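Local coordinates for protein oligopeptide ABC transporter OppAIV (Borrelia burgdorferi B31, PDB 4GL8) that probably binds oligopeptides and delivers them to an ABC transporter for uptake, at residues S38-L43 and E218-E223; I239-T244 and F520-I525; D433-L438 and K464-R469. All coordinates share one frame; numbering follows the deposited sequence.

Contact 1 (S38-L43 and E218-E223); sequences SEPATL and EKVVLE
V220 carries the apolar half of this contact. It points from its strand toward the 38-43 loop and receives that loop with both methyls: CG2 meets CG of P40 at 4.4 Å, and CG1 meets CD1 of L43 at 4.3 Å. The two loop residues thus share one valine, a methyl each, in loose van der Waals packing on a buried side chain. The neighbouring strand 209-215 continues this surface, where R214 touches L43 and L211 touches V220.

The polar half belongs to E39, and no direct hydrogen bond joins the segments. With CG anti to the backbone N (chi1 166°) and the chain bent at chi2, the carboxylate swings toward the start of the strand, where OE1 stops 4.1 Å from E218 N. Water 1 can link the segments at a different point: it lies 2.7 Å from E39 OE1 and 3.0 Å from K219 O and can donate to either, though it has more acceptors in reach than protons to give. The other oxygen, OE2, makes a salt bridge to R214 and a weak bond to N217 N, which would be expected to keep this buried acid charged.

E39, from the loop that follows strand 31-35, lies next to a classic beta bulge at the start of strand 219-224, in which E218 and K219 both face V215 across the antiparallel pair.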
loop_
_atom_site.group_PDB
_atom_site.type_symbol
_atom_site.label_atom_id
_atom_site.label_comp_id
_atom_site.label_asym_id
_atom_site.label_seq_id
_atom_site.Cartn_x
_atom_site.Cartn_y
_atom_site.Cartn_z
ATOM N N SER A 38 -10.804 6.626 6.386
ATOM C CA SER A 38 -9.889 7.434 7.175
ATOM C C SER A 38 -9.477 8.669 6.387
ATOM O O SER A 38 -9.521 8.679 5.158
ATOM C CB SER A 38 -8.645 6.618 7.548
ATOM O OG SER A 38 -8.849 5.836 8.716
ATOM N N GLU A 39 -9.097 9.704 7.121
ATOM C CA GLU A 39 -8.629 10.964 6.572
ATOM C C GLU A 39 -7.226 10.737 6.046
ATOM O O GLU A 39 -6.378 10.226 6.778
ATOM C CB GLU A 39 -8.617 12.038 7.668
ATOM C CG GLU A 39 -7.851 13.341 7.351
ATOM C CD GLU A 39 -8.658 14.390 6.599
ATOM O OE1 GLU A 39 -9.745 14.054 6.092
ATOM O OE2 GLU A 39 -8.213 15.558 6.525
ATOM N N PRO A 40 -6.974 11.109 4.782
ATOM C CA PRO A 40 -5.616 11.000 4.254
ATOM C C PRO A 40 -4.682 11.965 4.968
ATOM O O PRO A 40 -5.129 12.996 5.478
ATOM C CB PRO A 40 -5.767 11.407 2.787
ATOM C CG PRO A 40 -6.908 12.349 2.797
ATOM C CD PRO A 40 -7.875 11.755 3.811
ATOM N N ALA A 41 -3.402 11.605 4.987
ATOM C CA ALA A 41 -2.340 12.369 5.663
ATOM C C ALA A 41 -1.719 13.351 4.703
ATOM O O ALA A 41 -1.163 14.330 5.124
ATOM C CB ALA A 41 -1.252 11.427 6.185
ATOM N N THR A 42 -1.797 13.078 3.413
ATOM C CA THR A 42 -1.209 13.930 2.402
ATOM C C THR A 42 -1.821 13.534 1.072
ATOM O O THR A 42 -2.087 12.360 0.835
ATOM C CB THR A 42 0.357 13.797 2.345
ATOM O OG1 THR A 42 0.853 14.282 1.095
ATOM C CG2 THR A 42 0.814 12.345 2.451
ATOM N N LEU A 43 -2.050 14.512 0.212
ATOM C CA LEU A 43 -2.464 14.257 -1.153
ATOM C C LEU A 43 -1.322 14.464 -2.179
ATOM O O LEU A 43 -1.569 14.540 -3.389
ATOM C CB LEU A 43 -3.714 15.082 -1.478
ATOM C CG LEU A 43 -4.880 14.607 -0.570
ATOM C CD1 LEU A 43 -6.138 15.422 -0.816
ATOM C CD2 LEU A 43 -5.179 13.120 -0.721
ATOM N N GLU A 218 -13.401 15.326 7.463
ATOM C CA GLU A 218 -14.780 15.209 7.084
ATOM C C GLU A 218 -14.972 14.786 5.624
ATOM O O GLU A 218 -15.618 13.785 5.345
ATOM C CB GLU A 218 -15.463 16.547 7.361
ATOM C CG GLU A 218 -16.945 16.428 7.641
ATOM C CD GLU A 218 -17.665 17.766 7.517
ATOM O OE1 GLU A 218 -17.330 18.682 8.317
ATOM O OE2 GLU A 218 -18.548 17.890 6.615
ATOM N N LYS A 219 -14.417 15.547 4.691
ATOM C CA LYS A 219 -14.715 15.373 3.259
ATOM C C LYS A 219 -13.562 15.751 2.339
ATOM O O LYS A 219 -12.871 16.724 2.573
ATOM C CB LYS A 219 -15.877 16.278 2.865
ATOM C CG LYS A 219 -17.251 15.638 2.923
ATOM C CD LYS A 219 -18.295 16.557 2.273
ATOM C CE LYS A 219 -18.640 17.759 3.145
ATOM N NZ LYS A 219 -18.578 19.033 2.375
ATOM N N VAL A 220 -13.408 15.005 1.254
ATOM C CA VAL A 220 -12.540 15.425 0.160
ATOM C C VAL A 220 -13.466 15.424 -1.059
ATOM O O VAL A 220 -14.031 14.399 -1.394
ATOM C CB VAL A 220 -11.349 14.460 -0.030
ATOM C CG1 VAL A 220 -10.363 15.001 -1.049
ATOM C CG2 VAL A 220 -10.659 14.186 1.295
ATOM N N VAL A 221 -13.641 16.582 -1.684
ATOM C CA VAL A 221 -14.524 16.726 -2.827
ATOM C C VAL A 221 -13.691 16.890 -4.082
ATOM O O VAL A 221 -12.867 17.817 -4.199
ATOM C CB VAL A 221 -15.483 17.916 -2.667
ATOM C CG1 VAL A 221 -16.536 17.918 -3.772
ATOM C CG2 VAL A 221 -16.163 17.877 -1.293
ATOM N N LEU A 222 -13.904 15.969 -5.007
ATOM C CA LEU A 222 -13.294 16.021 -6.326
ATOM C C LEU A 222 -14.310 16.499 -7.348
ATOM O O LEU A 222 -15.491 16.173 -7.243
ATOM C CB LEU A 222 -12.808 14.638 -6.733
ATOM C CG LEU A 222 -11.458 14.129 -6.228
ATOM C CD1 LEU A 222 -11.197 14.536 -4.797
ATOM C CD2 LEU A 222 -11.335 12.616 -6.410
ATOM N N GLU A 223 -13.860 17.257 -8.352
ATOM C CA GLU A 223 -14.738 17.586 -9.460
ATOM C C GLU A 223 -14.098 17.229 -10.796
ATOM O O GLU A 223 -12.860 17.228 -10.935
ATOM C CB GLU A 223 -15.187 19.048 -9.415
ATOM C CG GLU A 223 -14.188 20.063 -9.958
ATOM C CD GLU A 223 -14.572 21.534 -9.678
ATOM O OE1 GLU A 223 -13.668 22.300 -9.286
ATOM O OE2 GLU A 223 -15.746 21.927 -9.838
HETATM O O HOH W 1 -10.582 15.948 4.314
#

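Contact 2 (I239-T244 and F520-I525); sequences IIFFVT and FNLSEI
CZ at the tip of the F241 ring lies 4.0 Å from L522 CD1, a methyl that comes in obliquely. L222 of strand 219-224 and L34 of strand 31-35 also touch this phenylalanine, so it sits between residues of the two strands that flank its own. This is sheet-to-loop core packing in a periplasmic binding protein: L522 of the 3-10 turn 522-524, close to the C-terminus, packs against strand 238-242, which is hydrogen-bonded antiparallel to 219-224 and parallel to 31-35.

L522 is the one residue that reaches the strand from this turn, and it touches at two levels. Its CB lies 3.8 Å from CD1 of I239, while its CD1 goes on to the phenylalanine. The leucine side chain runs roughly perpendicular to that of the isoleucine. I239 has CG1 anti to its carbonyl carbon (chi1 -70°) and an extended chi2, which carries CD1 out to the base of the leucine. All three residues are buried, and their contacts are purely apolar. Next to them, I239 also touches L34 and F209, the latter from strand 209-215.

The turn is held by Q59, through L522 N and F520 O, and by bonds of its own. E524 N bonds back to N521 O at 3.1 Å, and the N521 carboxamide oxygen OD1 takes a weak bond from S523 N at 3.2 Å.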
loop_
_atom_site.group_PDB
_atom_site.type_symbol
_atom_site.label_atom_id
_atom_site.label_comp_id
_atom_site.label_asym_id
_atom_site.label_seq_id
_atom_site.Cartn_x
_atom_site.Cartn_y
_atom_site.Cartn_z
ATOM N N ILE A 239 -17.075 13.565 -7.175
ATOM C CA ILE A 239 -16.949 12.463 -6.249
ATOM C C ILE A 239 -16.710 13.039 -4.878
ATOM O O ILE A 239 -15.856 13.899 -4.720
ATOM C CB ILE A 239 -15.802 11.522 -6.633
ATOM C CG1 ILE A 239 -16.168 10.773 -7.899
ATOM C CG2 ILE A 239 -15.490 10.548 -5.501
ATOM C CD1 ILE A 239 -14.958 10.134 -8.532
ATOM N N ILE A 240 -17.471 12.580 -3.892
ATOM C CA ILE A 240 -17.245 12.973 -2.514
ATOM C C ILE A 240 -16.740 11.789 -1.673
ATOM O O ILE A 240 -17.452 10.800 -1.488
ATOM C CB ILE A 240 -18.513 13.580 -1.851
ATOM C CG1 ILE A 240 -19.017 14.809 -2.637
ATOM C CG2 ILE A 240 -18.200 13.985 -0.399
ATOM C CD1 ILE A 240 -20.334 15.368 -2.101
ATOM N N PHE A 241 -15.511 11.920 -1.158
ATOM C CA PHE A 241 -14.957 10.963 -0.199
ATOM C C PHE A 241 -15.349 11.404 1.193
ATOM O O PHE A 241 -14.884 12.434 1.657
ATOM C CB PHE A 241 -13.428 10.900 -0.267
ATOM C CG PHE A 241 -12.906 10.236 -1.490
ATOM C CD1 PHE A 241 -12.785 8.858 -1.543
ATOM C CD2 PHE A 241 -12.562 10.968 -2.597
ATOM C CE1 PHE A 241 -12.300 8.234 -2.672
ATOM C CE2 PHE A 241 -12.085 10.349 -3.735
ATOM C CZ PHE A 241 -11.948 8.981 -3.772
ATOM N N PHE A 242 -16.213 10.637 1.848
ATOM C CA PHE A 242 -16.566 10.884 3.236
ATOM C C PHE A 242 -15.610 10.149 4.142
ATOM O O PHE A 242 -15.384 8.954 4.012
ATOM C CB PHE A 242 -17.995 10.451 3.532
ATOM C CG PHE A 242 -19.011 11.478 3.182
ATOM C CD1 PHE A 242 -19.381 12.445 4.112
ATOM C CD2 PHE A 242 -19.599 11.496 1.915
ATOM C CE1 PHE A 242 -20.330 13.407 3.787
ATOM C CE2 PHE A 242 -20.553 12.454 1.584
ATOM C CZ PHE A 242 -20.920 13.409 2.523
ATOM N N VAL A 243 -15.009 10.899 5.042
ATOM C CA VAL A 243 -14.090 10.351 6.005
ATOM C C VAL A 243 -14.878 10.044 7.271
ATOM O O VAL A 243 -15.793 10.804 7.647
ATOM C CB VAL A 243 -13.014 11.371 6.348
ATOM C CG1 VAL A 243 -12.148 10.842 7.475
ATOM C CG2 VAL A 243 -12.201 11.688 5.107
ATOM N N THR A 244 -14.549 8.919 7.891
ATOM C CA THR A 244 -15.011 8.568 9.232
ATOM C C THR A 244 -14.477 7.178 9.539
ATOM O O THR A 244 -14.492 6.307 8.666
ATOM C CB THR A 244 -16.550 8.603 9.413
ATOM O OG1 THR A 244 -16.903 8.030 10.676
ATOM C CG2 THR A 244 -17.255 7.845 8.322
ATOM N N PHE A 520 -8.517 1.259 -8.553
ATOM C CA PHE A 520 -9.805 1.702 -9.055
ATOM C C PHE A 520 -9.766 3.006 -9.805
ATOM O O PHE A 520 -9.113 3.955 -9.365
ATOM C CB PHE A 520 -10.802 1.850 -7.912
ATOM C CG PHE A 520 -10.928 0.629 -7.079
ATOM C CD1 PHE A 520 -11.223 -0.599 -7.665
ATOM C CD2 PHE A 520 -10.735 0.685 -5.712
ATOM C CE1 PHE A 520 -11.330 -1.742 -6.901
ATOM C CE2 PHE A 520 -10.853 -0.456 -4.956
ATOM C CZ PHE A 520 -11.155 -1.664 -5.548
ATOM N N ASN A 521 -10.523 3.036 -10.905
ATOM C CA ASN A 521 -10.773 4.234 -11.705
ATOM C C ASN A 521 -12.261 4.609 -11.604
ATOM O O ASN A 521 -13.135 4.118 -12.374
ATOM C CB ASN A 521 -10.381 3.985 -13.159
ATOM C CG ASN A 521 -10.320 5.260 -13.978
ATOM O OD1 ASN A 521 -11.032 6.259 -13.727
ATOM N ND2 ASN A 521 -9.467 5.234 -14.977
ATOM N N LEU A 522 -12.554 5.459 -10.629
ATOM C CA LEU A 522 -13.921 5.810 -10.336
ATOM C C LEU A 522 -14.509 6.696 -11.449
ATOM O O LEU A 522 -15.706 6.827 -11.529
ATOM C CB LEU A 522 -14.028 6.476 -8.961
ATOM C CG LEU A 522 -13.466 5.671 -7.782
ATOM C CD1 LEU A 522 -13.579 6.475 -6.501
ATOM C CD2 LEU A 522 -14.156 4.336 -7.609
ATOM N N SER A 523 -13.672 7.281 -12.311
ATOM C CA SER A 523 -14.171 8.044 -13.469
ATOM C C SER A 523 -14.922 7.185 -14.481
ATOM O O SER A 523 -15.635 7.731 -15.315
ATOM C CB SER A 523 -13.054 8.768 -14.206
ATOM O OG SER A 523 -12.370 7.869 -15.049
ATOM N N GLU A 524 -14.735 5.861 -14.424
ATOM C CA GLU A 524 -15.455 4.940 -15.296
ATOM C C GLU A 524 -16.845 4.596 -14.751
ATOM O O GLU A 524 -17.596 3.839 -15.395
ATOM C CB GLU A 524 -14.634 3.670 -15.522
ATOM C CG GLU A 524 -13.362 3.960 -16.314
ATOM C CD GLU A 524 -12.625 2.712 -16.773
ATOM O OE1 GLU A 524 -13.081 1.585 -16.431
ATOM O OE2 GLU A 524 -11.581 2.866 -17.467
ATOM N N ILE A 525 -17.206 5.141 -13.584
ATOM C CA ILE A 525 -18.549 4.915 -13.059
ATOM C C ILE A 525 -19.574 5.669 -13.907
ATOM O O ILE A 525 -19.345 6.830 -14.286
ATOM C CB ILE A 525 -18.660 5.282 -11.567
ATOM C CG1 ILE A 525 -17.981 4.185 -10.730
ATOM C CG2 ILE A 525 -20.125 5.428 -11.159
ATOM C CD1 ILE A 525 -17.741 4.540 -9.281
#

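Contact 3 (D433-L438 and K464-R469); sequences DPMTFL and KSDNER
M435 reaches across to S465 with its terminal methyl: CE ends 3.2 Å from S465 OG, a tight approach for a carbon and an oxygen, with no hydrogen bond between the segments. The methionine leaves its helix with CG anti to the backbone N (chi1 -172°) and then folds twice, at chi2 and again at chi3. The folds turn the methyl, rather than the sulfur, onto the serine. Beyond it, D466 OD1 lies 4.3 Å from the same CE; the aspartate's CB points along the interface, but its carboxylate end comes nearer.

S465 holds its hydroxyl between its own backbone N and carbonyl carbon (chi1 81°), and from there OG bonds to L462 O, one turn back in its helix. The oxygen beside the methyl is therefore already engaged.

In the fold, M435 of the short helix 435-438 reaches the C-terminal end of helix 456-466 at S465 and D466, and L478 of helix 471-489 touches both M435 and S465. D433 lies before the turn leading into the short helix, and its carboxylate oxygen OD2 makes a capping bond with M435 N at 2.8 Å and 163°. The amide is received on the anti side of OD2, tilted out of the carboxylate plane. The same OD2 forms a salt bridge with R474 of helix 471-489.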
loop_
_atom_site.group_PDB
_atom_site.type_symbol
_atom_site.label_atom_id
_atom_site.label_comp_id
_atom_site.label_asym_id
_atom_site.label_seq_id
_atom_site.Cartn_x
_atom_site.Cartn_y
_atom_site.Cartn_z
ATOM N N ASP A 433 4.544 -8.418 -7.991
ATOM C CA ASP A 433 5.711 -9.302 -7.794
ATOM C C ASP A 433 5.969 -9.423 -6.290
ATOM O O ASP A 433 5.849 -8.439 -5.568
ATOM C CB ASP A 433 6.929 -8.747 -8.535
ATOM C CG ASP A 433 8.168 -9.624 -8.383
ATOM O OD1 ASP A 433 8.428 -10.430 -9.298
ATOM O OD2 ASP A 433 8.882 -9.509 -7.345
ATOM N N PRO A 434 6.296 -10.624 -5.802
ATOM C CA PRO A 434 6.549 -10.784 -4.383
ATOM C C PRO A 434 7.577 -9.792 -3.783
ATOM O O PRO A 434 7.556 -9.562 -2.579
ATOM C CB PRO A 434 7.066 -12.214 -4.299
ATOM C CG PRO A 434 7.621 -12.485 -5.659
ATOM C CD PRO A 434 6.608 -11.855 -6.539
ATOM N N MET A 435 8.442 -9.190 -4.589
ATOM C CA MET A 435 9.412 -8.241 -4.042
ATOM C C MET A 435 8.790 -7.041 -3.305
ATOM O O MET A 435 9.437 -6.487 -2.405
ATOM C CB MET A 435 10.401 -7.751 -5.106
ATOM C CG MET A 435 11.566 -6.899 -4.592
ATOM S SD MET A 435 12.689 -7.639 -3.350
ATOM C CE MET A 435 13.324 -9.013 -4.254
ATOM N N THR A 436 7.565 -6.641 -3.659
ATOM C CA THR A 436 6.956 -5.500 -3.001
ATOM C C THR A 436 6.795 -5.818 -1.512
ATOM O O THR A 436 7.012 -4.958 -0.662
ATOM C CB THR A 436 5.615 -5.064 -3.626
ATOM O OG1 THR A 436 5.166 -3.879 -2.956
ATOM C CG2 THR A 436 4.574 -6.118 -3.471
ATOM N N PHE A 437 6.494 -7.071 -1.199
ATOM C CA PHE A 437 6.462 -7.517 0.203
ATOM C C PHE A 437 7.815 -7.814 0.838
ATOM O O PHE A 437 8.071 -7.455 1.989
ATOM C CB PHE A 437 5.594 -8.746 0.289
ATOM C CG PHE A 437 4.161 -8.451 0.068
ATOM C CD1 PHE A 437 3.615 -8.500 -1.209
ATOM C CD2 PHE A 437 3.361 -8.053 1.136
ATOM C CE1 PHE A 437 2.298 -8.166 -1.403
ATOM C CE2 PHE A 437 2.023 -7.754 0.938
ATOM C CZ PHE A 437 1.495 -7.806 -0.323
ATOM N N LEU A 438 8.684 -8.508 0.126
ATOM C CA LEU A 438 9.947 -8.922 0.734
ATOM C C LEU A 438 10.874 -7.722 0.941
ATOM O O LEU A 438 11.683 -7.687 1.870
ATOM C CB LEU A 438 10.603 -9.986 -0.123
ATOM C CG LEU A 438 9.756 -11.247 -0.222
ATOM C CD1 LEU A 438 10.435 -12.195 -1.190
ATOM C CD2 LEU A 438 9.585 -11.874 1.158
ATOM N N LYS A 464 20.695 -10.550 -4.722
ATOM C CA LYS A 464 20.876 -11.647 -5.696
ATOM C C LYS A 464 19.684 -11.820 -6.633
ATOM O O LYS A 464 19.826 -11.963 -7.856
ATOM C CB LYS A 464 21.113 -12.976 -4.974
ATOM C CG LYS A 464 22.564 -13.397 -4.884
ATOM C CD LYS A 464 22.706 -14.818 -4.315
ATOM C CE LYS A 464 22.154 -15.818 -5.296
ATOM N NZ LYS A 464 23.020 -17.031 -5.452
ATOM N N SER A 465 18.499 -11.823 -6.044
ATOM C CA SER A 465 17.302 -11.898 -6.854
ATOM C C SER A 465 17.193 -10.745 -7.887
ATOM O O SER A 465 16.709 -10.990 -8.987
ATOM C CB SER A 465 16.057 -12.022 -5.980
ATOM O OG SER A 465 15.636 -10.795 -5.470
ATOM N N ASP A 466 17.672 -9.539 -7.564
ATOM C CA ASP A 466 17.600 -8.431 -8.503
ATOM C C ASP A 466 18.478 -8.691 -9.695
ATOM O O ASP A 466 18.189 -8.212 -10.793
ATOM C CB ASP A 466 18.034 -7.091 -7.888
ATOM C CG ASP A 466 17.073 -6.566 -6.853
ATOM O OD1 ASP A 466 15.858 -6.861 -6.944
ATOM O OD2 ASP A 466 17.545 -5.826 -5.947
ATOM N N ASN A 467 19.547 -9.452 -9.490
ATOM C CA ASN A 467 20.497 -9.762 -10.565
ATOM C C ASN A 467 20.306 -11.125 -11.280
ATOM O O ASN A 467 21.153 -11.552 -12.085
ATOM C CB ASN A 467 21.914 -9.648 -9.981
ATOM C CG ASN A 467 22.258 -8.218 -9.548
ATOM O OD1 ASN A 467 22.573 -7.970 -8.399
ATOM N ND2 ASN A 467 22.192 -7.277 -10.478
ATOM N N GLU A 468 19.216 -11.818 -10.994
ATOM C CA GLU A 468 18.995 -13.144 -11.581
ATOM C C GLU A 468 17.850 -13.038 -12.588
ATOM O O GLU A 468 16.706 -12.775 -12.225
ATOM C CB GLU A 468 18.680 -14.156 -10.492
ATOM C CG GLU A 468 18.389 -15.567 -10.970
ATOM C CD GLU A 468 19.461 -16.093 -11.901
ATOM O OE1 GLU A 468 20.608 -16.384 -11.436
ATOM O OE2 GLU A 468 19.155 -16.176 -13.105
ATOM N N ARG A 469 18.177 -13.235 -13.857
ATOM C CA ARG A 469 17.255 -12.984 -14.941
ATOM C C ARG A 469 16.392 -14.208 -15.181
ATOM O O ARG A 469 15.374 -14.094 -15.827
ATOM C CB ARG A 469 18.035 -12.623 -16.214
#

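In the fold
Contacts 1 and 2 are neighbours, their centres 10 Å apart, and they share one patch of beta sheet: strands 219-224 and 238-242 follow each other in the chain and pair antiparallel, with bonds such as L222 N to I239 O joining the two sites directly. The 38-43 loop and the C-terminal turn at 520-525 therefore pack against adjacent strands. Contact 3 is helical and lies on the opposite side of the chain's centre, its centre 34 Å from contact 1 and 33 Å from contact 2. In sequence, contact 1 closes first, and contact 3 falls between the segments of contact 2; the chain visits the distant helices before its C-terminal part returns to the sheet.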